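Local coordinates for protein probable porin (PDB 4FT6) that forms an outer-membrane beta-barrel of the OprD porin family that probably lets small solutes cross the membrane, at residues 234-239 against 249-254. Sequence-based numbering, arbitrary orientation.
Sequences LFDTRD and ENRALT
L234 and R251 both carry CG anti to the backbone N, and the anti chi1 of L234, with chi2 near 60°, carries the leucine methyl CD1 across the strand gap to the arginine's aliphatic stem, 3.6 Å from CD1 of L234 to CG of R251. The contact belongs to an antiparallel beta hairpin, strands 226-239 and 249-261, in the barrel wall of this OprD-family porin. The same methyl also reaches the backbone of the partner strand, 3.4 Å from L234 CD1 to A252 O, and packs on CB of L253. Beyond CG the R251 chain bends at chi3, and its guanidinium makes a cation-pi contact with Y274 on strand 264-274. D236, on the same face, crosses the arginine obliquely with its carboxylate about perpendicular to the guanidinium; OD1 of D236 is 5.6 Å from NE of R251, too far for a salt bridge, so any attraction between the charges would be long-range.

Backbone bonds join the strands in two hydrogen-bonded pairs, F235 with A252 and T237 with N250. The F235 N to A252 O bond is almost straight at 2.9 Å, and N250 O takes the amide N of T237 at 2.7 Å. Between them, CA of R251 comes 3.2 Å from F235 O, a CA-H...O contact beside the bond from A252 N.

The other face, with F235, T237, N250 and A252, is buried. The F235 ring meets that of Y214, and its side chain also touches I123, M279 and P288, while M273 packs against A252 and N250. Two polar atoms here have partners outside the hairpin: OG1 of T237 bonds to Q212, and ND2 of N250 to the carbonyl of D277. Across the strands on this face, CB of F235 rests 4.1 Å from CB of A252.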
loop_
_atom_site.group_PDB
_atom_site.type_symbol
_atom_site.label_atom_id
_atom_site.label_comp_id
_atom_site.label_asym_id
_atom_site.label_seq_id
_atom_site.Cartn_x
_atom_site.Cartn_y
_atom_site.Cartn_z
ATOM N N LEU A 234 -10.000 -8.842 10.419
ATOM C CA LEU A 234 -11.124 -8.016 10.849
ATOM C C LEU A 234 -10.663 -6.677 11.424
ATOM O O LEU A 234 -9.828 -6.633 12.331
ATOM C CB LEU A 234 -11.964 -8.752 11.891
ATOM C CG LEU A 234 -13.187 -7.979 12.386
ATOM C CD1 LEU A 234 -14.124 -7.701 11.213
ATOM C CD2 LEU A 234 -13.897 -8.768 13.470
ATOM N N PHE A 235 -11.196 -5.583 10.887
ATOM C CA PHE A 235 -10.956 -4.265 11.461
ATOM C C PHE A 235 -12.189 -3.863 12.247
ATOM O O PHE A 235 -13.316 -4.017 11.770
ATOM C CB PHE A 235 -10.749 -3.217 10.368
ATOM C CG PHE A 235 -9.406 -3.284 9.694
ATOM C CD1 PHE A 235 -9.190 -4.122 8.596
ATOM C CD2 PHE A 235 -8.352 -2.478 10.137
ATOM C CE1 PHE A 235 -7.931 -4.163 7.966
ATOM C CE2 PHE A 235 -7.094 -2.522 9.513
ATOM C CZ PHE A 235 -6.883 -3.359 8.427
ATOM N N ASP A 236 -11.982 -3.335 13.444
ATOM C CA ASP A 236 -13.081 -2.759 14.201
ATOM C C ASP A 236 -12.689 -1.342 14.596
ATOM O O ASP A 236 -11.757 -1.139 15.395
ATOM C CB ASP A 236 -13.363 -3.591 15.438
ATOM C CG ASP A 236 -14.701 -3.280 16.043
ATOM O OD1 ASP A 236 -15.582 -2.786 15.307
ATOM O OD2 ASP A 236 -14.874 -3.530 17.256
ATOM N N THR A 237 -13.381 -0.360 14.021
ATOM C CA THR A 237 -13.014 1.031 14.230
ATOM C C THR A 237 -14.136 1.851 14.848
ATOM O O THR A 237 -15.269 1.848 14.356
ATOM C CB THR A 237 -12.597 1.714 12.924
ATOM O OG1 THR A 237 -11.504 1.002 12.328
ATOM C CG2 THR A 237 -12.176 3.158 13.207
ATOM N N ARG A 238 -13.800 2.580 15.910
ATOM C CA ARG A 238 -14.747 3.421 16.627
ATOM C C ARG A 238 -14.127 4.814 16.790
ATOM O O ARG A 238 -12.902 4.959 16.700
ATOM C CB ARG A 238 -15.031 2.801 17.991
ATOM C CG ARG A 238 -16.409 3.106 18.519
ATOM C CD ARG A 238 -16.347 4.049 19.724
ATOM N NE ARG A 238 -17.639 4.670 20.027
ATOM C CZ ARG A 238 -17.831 5.571 20.986
ATOM N NH1 ARG A 238 -16.818 5.961 21.751
ATOM N NH2 ARG A 238 -19.041 6.080 21.180
ATOM N N ASP A 239 -14.944 5.841 17.021
ATOM C CA ASP A 239 -14.387 7.163 17.325
ATOM C C ASP A 239 -13.697 7.138 18.704
ATOM O O ASP A 239 -13.885 6.201 19.485
ATOM C CB ASP A 239 -15.472 8.232 17.284
ATOM C CG ASP A 239 -16.602 7.939 18.250
ATOM O OD1 ASP A 239 -17.511 7.165 17.883
ATOM O OD2 ASP A 239 -16.585 8.481 19.379
ATOM N N GLU A 249 -18.214 4.456 13.153
ATOM C CA GLU A 249 -18.638 3.083 13.377
ATOM C C GLU A 249 -18.392 2.248 12.129
ATOM O O GLU A 249 -19.230 2.212 11.223
ATOM C CB GLU A 249 -20.124 3.040 13.749
ATOM C CG GLU A 249 -20.645 1.654 14.117
ATOM C CD GLU A 249 -22.164 1.541 13.986
ATOM O OE1 GLU A 249 -22.720 1.987 12.959
ATOM O OE2 GLU A 249 -22.807 0.998 14.910
ATOM N N ASN A 250 -17.241 1.589 12.066
ATOM C CA ASN A 250 -17.027 0.591 11.022
ATOM C C ASN A 250 -16.407 -0.695 11.547
ATOM O O ASN A 250 -15.533 -0.681 12.420
ATOM C CB ASN A 250 -16.217 1.149 9.845
ATOM C CG ASN A 250 -15.909 0.093 8.780
ATOM O OD1 ASN A 250 -14.830 -0.518 8.785
ATOM N ND2 ASN A 250 -16.850 -0.113 7.850
ATOM N N ARG A 251 -16.912 -1.803 11.025
ATOM C CA ARG A 251 -16.325 -3.115 11.205
ATOM C C ARG A 251 -16.057 -3.480 9.750
ATOM O O ARG A 251 -16.889 -3.198 8.880
ATOM C CB ARG A 251 -17.335 -4.056 11.898
ATOM C CG ARG A 251 -16.884 -5.513 12.122
ATOM C CD ARG A 251 -17.728 -6.291 13.199
ATOM N NE ARG A 251 -19.178 -6.348 12.957
ATOM C CZ ARG A 251 -19.877 -7.449 12.657
ATOM N NH1 ARG A 251 -19.284 -8.631 12.542
ATOM N NH2 ARG A 251 -21.187 -7.365 12.468
ATOM N N ALA A 252 -14.882 -4.023 9.454
ATOM C CA ALA A 252 -14.554 -4.354 8.070
ATOM C C ALA A 252 -13.914 -5.730 7.993
ATOM O O ALA A 252 -12.837 -5.951 8.554
ATOM C CB ALA A 252 -13.621 -3.305 7.482
ATOM N N LEU A 253 -14.576 -6.652 7.294
ATOM C CA LEU A 253 -14.097 -8.029 7.178
ATOM C C LEU A 253 -13.513 -8.299 5.796
ATOM O O LEU A 253 -14.010 -7.783 4.785
ATOM C CB LEU A 253 -15.245 -9.004 7.446
ATOM C CG LEU A 253 -15.053 -10.511 7.237
ATOM C CD1 LEU A 253 -14.348 -11.166 8.416
ATOM C CD2 LEU A 253 -16.403 -11.165 7.011
ATOM N N THR A 254 -12.457 -9.107 5.762
ATOM C CA THR A 254 -11.807 -9.499 4.520
ATOM C C THR A 254 -11.231 -10.885 4.727
ATOM O O THR A 254 -10.912 -11.270 5.851
ATOM C CB THR A 254 -10.664 -8.525 4.120
ATOM O OG1 THR A 254 -9.918 -9.081 3.030
ATOM C CG2 THR A 254 -9.706 -8.295 5.289
#